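Local coordinates for Syntaxin1 (Monosiga brevicollis, PDB 2XHE), which probably acts as a SNAP receptor (SNARE) in membrane fusion and transport, at residues A44-R49 against R134-Q139; N48-I53 against K109-E114. One frame throughout, in Å; residues are numbered along the deposited sequence.

Contact 1 of 2, residues A44-R49 against R134-Q139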
loop_
_atom_site.group_PDB
_atom_site.type_symbol
_atom_site.label_atom_id
_atom_site.label_comp_id
_atom_site.label_asym_id
_atom_site.label_seq_id
_atom_site.Cartn_x
_atom_site.Cartn_y
_atom_site.Cartn_z
ATOM N N ALA B 44 -30.428 -12.499 -10.813
ATOM C CA ALA B 44 -31.327 -12.135 -9.721
ATOM C C ALA B 44 -31.150 -12.999 -8.472
ATOM O O ALA B 44 -31.042 -12.480 -7.360
ATOM C CB ALA B 44 -32.771 -12.163 -10.187
ATOM N N ASP B 45 -31.119 -14.314 -8.645
ATOM C CA ASP B 45 -30.959 -15.181 -7.486
ATOM C C ASP B 45 -29.622 -14.952 -6.799
ATOM O O ASP B 45 -29.549 -14.958 -5.572
ATOM C CB ASP B 45 -31.117 -16.655 -7.849
ATOM C CG ASP B 45 -31.400 -17.523 -6.628
ATOM O OD1 ASP B 45 -31.517 -16.972 -5.507
ATOM O OD2 ASP B 45 -31.515 -18.757 -6.786
ATOM N N PHE B 46 -28.566 -14.755 -7.591
ATOM C CA PHE B 46 -27.229 -14.521 -7.042
ATOM C C PHE B 46 -27.144 -13.280 -6.135
ATOM O O PHE B 46 -26.729 -13.378 -4.973
ATOM C CB PHE B 46 -26.182 -14.451 -8.156
ATOM C CG PHE B 46 -24.842 -13.948 -7.696
ATOM C CD1 PHE B 46 -23.939 -14.800 -7.083
ATOM C CD2 PHE B 46 -24.489 -12.620 -7.868
ATOM C CE1 PHE B 46 -22.709 -14.339 -6.654
ATOM C CE2 PHE B 46 -23.264 -12.154 -7.442
ATOM C CZ PHE B 46 -22.372 -13.015 -6.834
ATOM N N PHE B 47 -27.534 -12.118 -6.649
ATOM C CA PHE B 47 -27.467 -10.902 -5.835
ATOM C C PHE B 47 -28.331 -11.010 -4.581
ATOM O O PHE B 47 -28.113 -10.300 -3.588
ATOM C CB PHE B 47 -27.809 -9.664 -6.655
ATOM C CG PHE B 47 -26.734 -9.278 -7.613
ATOM C CD1 PHE B 47 -25.703 -8.439 -7.212
ATOM C CD2 PHE B 47 -26.727 -9.777 -8.906
ATOM C CE1 PHE B 47 -24.703 -8.084 -8.088
ATOM C CE2 PHE B 47 -25.731 -9.426 -9.788
ATOM C CZ PHE B 47 -24.715 -8.574 -9.377
ATOM N N ASN B 48 -29.305 -11.915 -4.651
ATOM C CA ASN B 48 -30.114 -12.323 -3.519
ATOM C C ASN B 48 -29.284 -12.983 -2.419
ATOM O O ASN B 48 -29.369 -12.604 -1.246
ATOM C CB ASN B 48 -31.137 -13.327 -4.013
ATOM C CG ASN B 48 -32.548 -12.899 -3.748
ATOM O OD1 ASN B 48 -32.929 -11.756 -4.017
ATOM N ND2 ASN B 48 -33.350 -13.827 -3.232
ATOM N N ARG B 49 -28.491 -13.988 -2.797
ATOM C CA ARG B 49 -27.676 -14.701 -1.824
ATOM C C ARG B 49 -26.689 -13.755 -1.151
ATOM O O ARG B 49 -26.483 -13.827 0.063
ATOM C CB ARG B 49 -26.888 -15.856 -2.453
ATOM C CG ARG B 49 -27.541 -16.572 -3.613
ATOM C CD ARG B 49 -26.865 -17.921 -3.812
ATOM N NE ARG B 49 -27.364 -18.878 -2.837
ATOM C CZ ARG B 49 -28.356 -19.725 -3.094
ATOM N NH1 ARG B 49 -28.904 -19.731 -4.304
ATOM N NH2 ARG B 49 -28.791 -20.571 -2.160
ATOM N N ARG B 134 -16.606 -12.684 -13.242
ATOM C CA ARG B 134 -15.741 -11.767 -12.504
ATOM C C ARG B 134 -16.422 -11.262 -11.230
ATOM O O ARG B 134 -15.837 -11.323 -10.142
ATOM C CB ARG B 134 -15.323 -10.591 -13.386
ATOM C CG ARG B 134 -14.286 -10.938 -14.451
ATOM C CD ARG B 134 -14.019 -9.741 -15.355
ATOM N NE ARG B 134 -13.704 -8.550 -14.571
ATOM C CZ ARG B 134 -14.026 -7.313 -14.932
ATOM N NH1 ARG B 134 -14.679 -7.100 -16.068
ATOM N NH2 ARG B 134 -13.706 -6.291 -14.149
ATOM N N ILE B 135 -17.655 -10.766 -11.381
ATOM C CA ILE B 135 -18.469 -10.295 -10.263
ATOM C C ILE B 135 -18.704 -11.397 -9.240
ATOM O O ILE B 135 -18.522 -11.196 -8.042
ATOM C CB ILE B 135 -19.829 -9.758 -10.751
ATOM C CG1 ILE B 135 -19.652 -8.383 -11.393
ATOM C CG2 ILE B 135 -20.832 -9.667 -9.606
ATOM C CD1 ILE B 135 -20.778 -7.986 -12.312
ATOM N N ARG B 136 -19.106 -12.566 -9.716
ATOM C CA ARG B 136 -19.322 -13.699 -8.827
ATOM C C ARG B 136 -18.078 -13.999 -7.990
ATOM O O ARG B 136 -18.169 -14.239 -6.786
ATOM C CB ARG B 136 -19.722 -14.938 -9.631
ATOM C CG ARG B 136 -21.033 -14.806 -10.395
ATOM C CD ARG B 136 -21.307 -16.043 -11.246
ATOM N NE ARG B 136 -22.718 -16.403 -11.199
ATOM C CZ ARG B 136 -23.254 -17.195 -10.278
ATOM N NH1 ARG B 136 -22.485 -17.724 -9.337
ATOM N NH2 ARG B 136 -24.556 -17.452 -10.300
ATOM N N GLN B 137 -16.914 -13.982 -8.635
ATOM C CA GLN B 137 -15.659 -14.307 -7.965
ATOM C C GLN B 137 -15.233 -13.277 -6.925
ATOM O O GLN B 137 -14.779 -13.652 -5.847
ATOM C CB GLN B 137 -14.547 -14.542 -8.982
ATOM C CG GLN B 137 -14.645 -15.893 -9.671
ATOM C CD GLN B 137 -13.660 -16.056 -10.816
ATOM O OE1 GLN B 137 -13.019 -15.092 -11.250
ATOM N NE2 GLN B 137 -13.548 -17.281 -11.320
ATOM N N SER B 138 -15.387 -11.989 -7.223
ATOM C CA SER B 138 -15.047 -10.972 -6.229
ATOM C C SER B 138 -16.027 -10.945 -5.059
ATOM O O SER B 138 -15.620 -10.716 -3.921
ATOM C CB SER B 138 -14.878 -9.586 -6.850
ATOM O OG SER B 138 -15.936 -9.291 -7.725
ATOM N N GLN B 139 -17.307 -11.191 -5.336
ATOM C CA GLN B 139 -18.309 -11.335 -4.277
ATOM C C GLN B 139 -17.985 -12.538 -3.389
ATOM O O GLN B 139 -17.987 -12.447 -2.154
ATOM C CB GLN B 139 -19.721 -11.517 -4.861
ATOM C CG GLN B 139 -20.324 -10.307 -5.582
ATOM C CD GLN B 139 -20.710 -9.168 -4.645
ATOM O OE1 GLN B 139 -20.660 -9.294 -3.421
ATOM N NE2 GLN B 139 -21.088 -8.043 -5.227
#

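Contact 2 of 2, residues N48-I53 against K109-E114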
loop_
_atom_site.group_PDB
_atom_site.type_symbol
_atom_site.label_atom_id
_atom_site.label_comp_id
_atom_site.label_asym_id
_atom_site.label_seq_id
_atom_site.Cartn_x
_atom_site.Cartn_y
_atom_site.Cartn_z
ATOM N N ASN B 48 -29.305 -11.915 -4.651
ATOM C CA ASN B 48 -30.114 -12.323 -3.519
ATOM C C ASN B 48 -29.284 -12.983 -2.419
ATOM O O ASN B 48 -29.369 -12.604 -1.246
ATOM C CB ASN B 48 -31.137 -13.327 -4.013
ATOM C CG ASN B 48 -32.548 -12.899 -3.748
ATOM O OD1 ASN B 48 -32.929 -11.756 -4.017
ATOM N ND2 ASN B 48 -33.350 -13.827 -3.232
ATOM N N ARG B 49 -28.491 -13.988 -2.797
ATOM C CA ARG B 49 -27.676 -14.701 -1.824
ATOM C C ARG B 49 -26.689 -13.755 -1.151
ATOM O O ARG B 49 -26.483 -13.827 0.063
ATOM C CB ARG B 49 -26.888 -15.856 -2.453
ATOM C CG ARG B 49 -27.541 -16.572 -3.613
ATOM C CD ARG B 49 -26.865 -17.921 -3.812
ATOM N NE ARG B 49 -27.364 -18.878 -2.837
ATOM C CZ ARG B 49 -28.356 -19.725 -3.094
ATOM N NH1 ARG B 49 -28.904 -19.731 -4.304
ATOM N NH2 ARG B 49 -28.791 -20.571 -2.160
ATOM N N VAL B 50 -26.055 -12.877 -1.921
ATOM C CA VAL B 50 -25.045 -12.036 -1.292
ATOM C C VAL B 50 -25.656 -10.950 -0.400
ATOM O O VAL B 50 -25.108 -10.638 0.663
ATOM C CB VAL B 50 -23.907 -11.554 -2.258
ATOM C CG1 VAL B 50 -23.217 -12.758 -2.897
ATOM C CG2 VAL B 50 -24.409 -10.617 -3.318
ATOM N N LYS B 51 -26.809 -10.411 -0.803
ATOM C CA LYS B 51 -27.617 -9.604 0.113
ATOM C C LYS B 51 -27.890 -10.418 1.385
ATOM O O LYS B 51 -27.619 -9.953 2.495
ATOM C CB LYS B 51 -28.939 -9.188 -0.525
ATOM C CG LYS B 51 -29.205 -7.685 -0.498
ATOM C CD LYS B 51 -29.085 -7.120 0.900
ATOM C CE LYS B 51 -29.062 -5.602 0.858
ATOM N NZ LYS B 51 -29.451 -5.008 2.172
ATOM N N ARG B 52 -28.414 -11.634 1.213
ATOM C CA ARG B 52 -28.663 -12.533 2.338
ATOM C C ARG B 52 -27.426 -12.696 3.220
ATOM O O ARG B 52 -27.529 -12.544 4.444
ATOM C CB ARG B 52 -29.153 -13.909 1.863
ATOM C CG ARG B 52 -30.348 -14.466 2.655
ATOM C CD ARG B 52 -30.347 -15.992 2.775
ATOM N NE ARG B 52 -29.977 -16.691 1.545
ATOM C CZ ARG B 52 -30.641 -16.604 0.395
ATOM N NH1 ARG B 52 -30.221 -17.288 -0.665
ATOM N NH2 ARG B 52 -31.717 -15.827 0.297
ATOM N N ILE B 53 -26.276 -13.013 2.598
ATOM C CA ILE B 53 -25.014 -13.210 3.320
ATOM C C ILE B 53 -24.587 -11.928 4.042
ATOM O O ILE B 53 -24.313 -11.953 5.248
ATOM C CB ILE B 53 -23.858 -13.730 2.391
ATOM C CG1 ILE B 53 -24.229 -15.061 1.741
ATOM C CG2 ILE B 53 -22.540 -13.906 3.160
ATOM C CD1 ILE B 53 -23.479 -15.331 0.487
ATOM N N LYS B 109 -20.875 -22.050 -0.256
ATOM C CA LYS B 109 -20.613 -23.290 -0.985
ATOM C C LYS B 109 -21.394 -23.350 -2.284
ATOM O O LYS B 109 -20.852 -23.719 -3.322
ATOM C CB LYS B 109 -20.887 -24.529 -0.127
ATOM C CG LYS B 109 -19.686 -24.947 0.717
ATOM C CD LYS B 109 -19.989 -26.131 1.622
ATOM C CE LYS B 109 -18.817 -26.414 2.560
ATOM N NZ LYS B 109 -19.124 -27.498 3.538
ATOM N N GLN B 110 -22.667 -22.973 -2.231
ATOM C CA GLN B 110 -23.502 -22.981 -3.423
ATOM C C GLN B 110 -22.876 -22.108 -4.521
ATOM O O GLN B 110 -22.852 -22.497 -5.691
ATOM C CB GLN B 110 -24.937 -22.544 -3.085
ATOM C CG GLN B 110 -25.889 -22.408 -4.289
ATOM C CD GLN B 110 -25.891 -23.631 -5.203
ATOM O OE1 GLN B 110 -25.600 -24.754 -4.769
ATOM N NE2 GLN B 110 -26.220 -23.414 -6.479
ATOM N N ILE B 111 -22.348 -20.944 -4.141
ATOM C CA ILE B 111 -21.758 -20.027 -5.117
ATOM C C ILE B 111 -20.434 -20.571 -5.646
ATOM O O ILE B 111 -20.090 -20.362 -6.812
ATOM C CB ILE B 111 -21.548 -18.604 -4.548
ATOM C CG1 ILE B 111 -22.841 -18.076 -3.923
ATOM C CG2 ILE B 111 -21.082 -17.661 -5.645
ATOM C CD1 ILE B 111 -22.752 -16.637 -3.421
ATOM N N GLU B 112 -19.703 -21.276 -4.784
ATOM C CA GLU B 112 -18.450 -21.907 -5.171
ATOM C C GLU B 112 -18.704 -22.893 -6.296
ATOM O O GLU B 112 -18.184 -22.731 -7.396
ATOM C CB GLU B 112 -17.815 -22.631 -3.989
ATOM C CG GLU B 112 -16.475 -23.256 -4.321
ATOM C CD GLU B 112 -16.073 -24.314 -3.319
ATOM O OE1 GLU B 112 -16.885 -24.590 -2.406
ATOM O OE2 GLU B 112 -14.953 -24.868 -3.447
ATOM N N LYS B 113 -19.509 -23.913 -6.013
ATOM C CA LYS B 113 -19.928 -24.867 -7.034
ATOM C C LYS B 113 -20.463 -24.146 -8.271
ATOM O O LYS B 113 -20.115 -24.491 -9.396
ATOM C CB LYS B 113 -20.978 -25.836 -6.479
ATOM C CG LYS B 113 -20.443 -26.779 -5.400
ATOM C CD LYS B 113 -21.531 -27.711 -4.858
ATOM C CE LYS B 113 -20.984 -28.632 -3.765
ATOM N NZ LYS B 113 -22.041 -29.478 -3.140
ATOM N N GLU B 114 -21.304 -23.140 -8.058
ATOM C CA GLU B 114 -21.846 -22.356 -9.168
ATOM C C GLU B 114 -20.728 -21.774 -10.033
ATOM O O GLU B 114 -20.800 -21.832 -11.263
ATOM C CB GLU B 114 -22.764 -21.236 -8.656
ATOM C CG GLU B 114 -24.258 -21.502 -8.819
ATOM C CD GLU B 114 -25.121 -20.383 -8.239
ATOM O OE1 GLU B 114 -24.619 -19.628 -7.380
ATOM O OE2 GLU B 114 -26.302 -20.259 -8.638
#

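Contact 1 of 2, residues A44-R49 against R134-Q139
The F46 ring carries R136 CG over one face, 4.3 Å from the ring centroid and 16° off the ring normal, a CH-pi contact. At its edge, near the ring plane, lies Q139 CG, 3.6 Å from F46 CZ; F47 CD2 lies in the ring plane at another part of the rim, beside F46 CD2. F46 CD2 in turn stands over one face of the F47 ring, toward the rim. R136 bends at its third torsion, and F46 CD1 comes to lie over one face of its guanidinium, toward the rim, 4.0 Å from R136 NH1. The ring and guanidinium planes are 40° apart, so this is an inclined packing rather than a parallel stack. R136 NH1 finds its hydrogen bond with N115. CG of F46 is anti to the backbone N (chi1 169°), which carries the ring out to R136, Q139 and I135. I135 CG2 touches both phenylalanines, 4.1 Å from F46 CE2 and 4.0 Å from F47 CZ. The Q139 amide bonds elsewhere, OE1 with R54 and NE2 with a polar side chain of the other protein in the assembly. Segments 44-49 and 134-139, on helices 44-72 and 131-171, run nearly parallel with axes 11.6 Å apart, consistent with the first and third helices of a syntaxin Habc bundle. Helix 80-116 flanks the pair through I111, whereas F47 meets an aromatic ring of the other protein.

Contact 2 of 2, residues N48-I53 against K109-E114
R49, V50 and I53 meet Q110 and I111 where the first two helices of a three-helix bundle pack roughly antiparallel, consistent with the Habc domain of syntaxins. The segment axes approach to 11.6 Å at a signed crossing angle of -148°. No hydrogen bond joins the two segments; contact is made by hydrocarbon and one flat cation. Q110 CG sits over the centre of the R49 guanidinium, 3.8 Å from R49 CZ, while R52 NH1 lies over the opposite face, toward the rim. A bend at the third torsion of R49 (chi3 79°) turns the group across Q110, and R49 CD runs past I111 CG1 at 4.0 Å. R49 NH2 forms a salt bridge with D107, and R52 NE pairs with the same carboxylate, which probably offsets the closeness of the two positive groups. E114 OE2 is 5.1 Å from R49 NH1, too far for contact, yet likely to add to the favourable field. Deeper in, I111 CD1 meets V50 CG1 at 3.9 Å and I53 CD1 at 4.2 Å, the two isoleucines tip to tip and V50 crossing at about a right angle. With an alanine here in place of R49, Q110 CG would probably lose the flat group it packs on, I111 CG1 the methylene beside it, and D107 an arginine partner. Helix 131-171 packs alongside: its Q139 and L143 touch V50.

How the contacts relate
The two contacts lie about 7 Å apart, centre to centre, on the same side of the chain's centre. Both start from helix 44-72 and share N48 and R49; along the chain the partner segments follow as 109-114 on helix 80-116, then 134-139 on helix 131-171. Contact 1 is the nearly parallel pairing, contact 2 the roughly antiparallel one. They meet where F46 CE1 packs on I111 CG2 at 3.8 Å and where R136 NH1 forms a long, weak ion pair with E114 OE1. Together they tie the three helices at one end of the bundle, consistent with an Habc domain. Contact 1 also faces the bound protein; no other protein chain of the assembly touches the segments of contact 2.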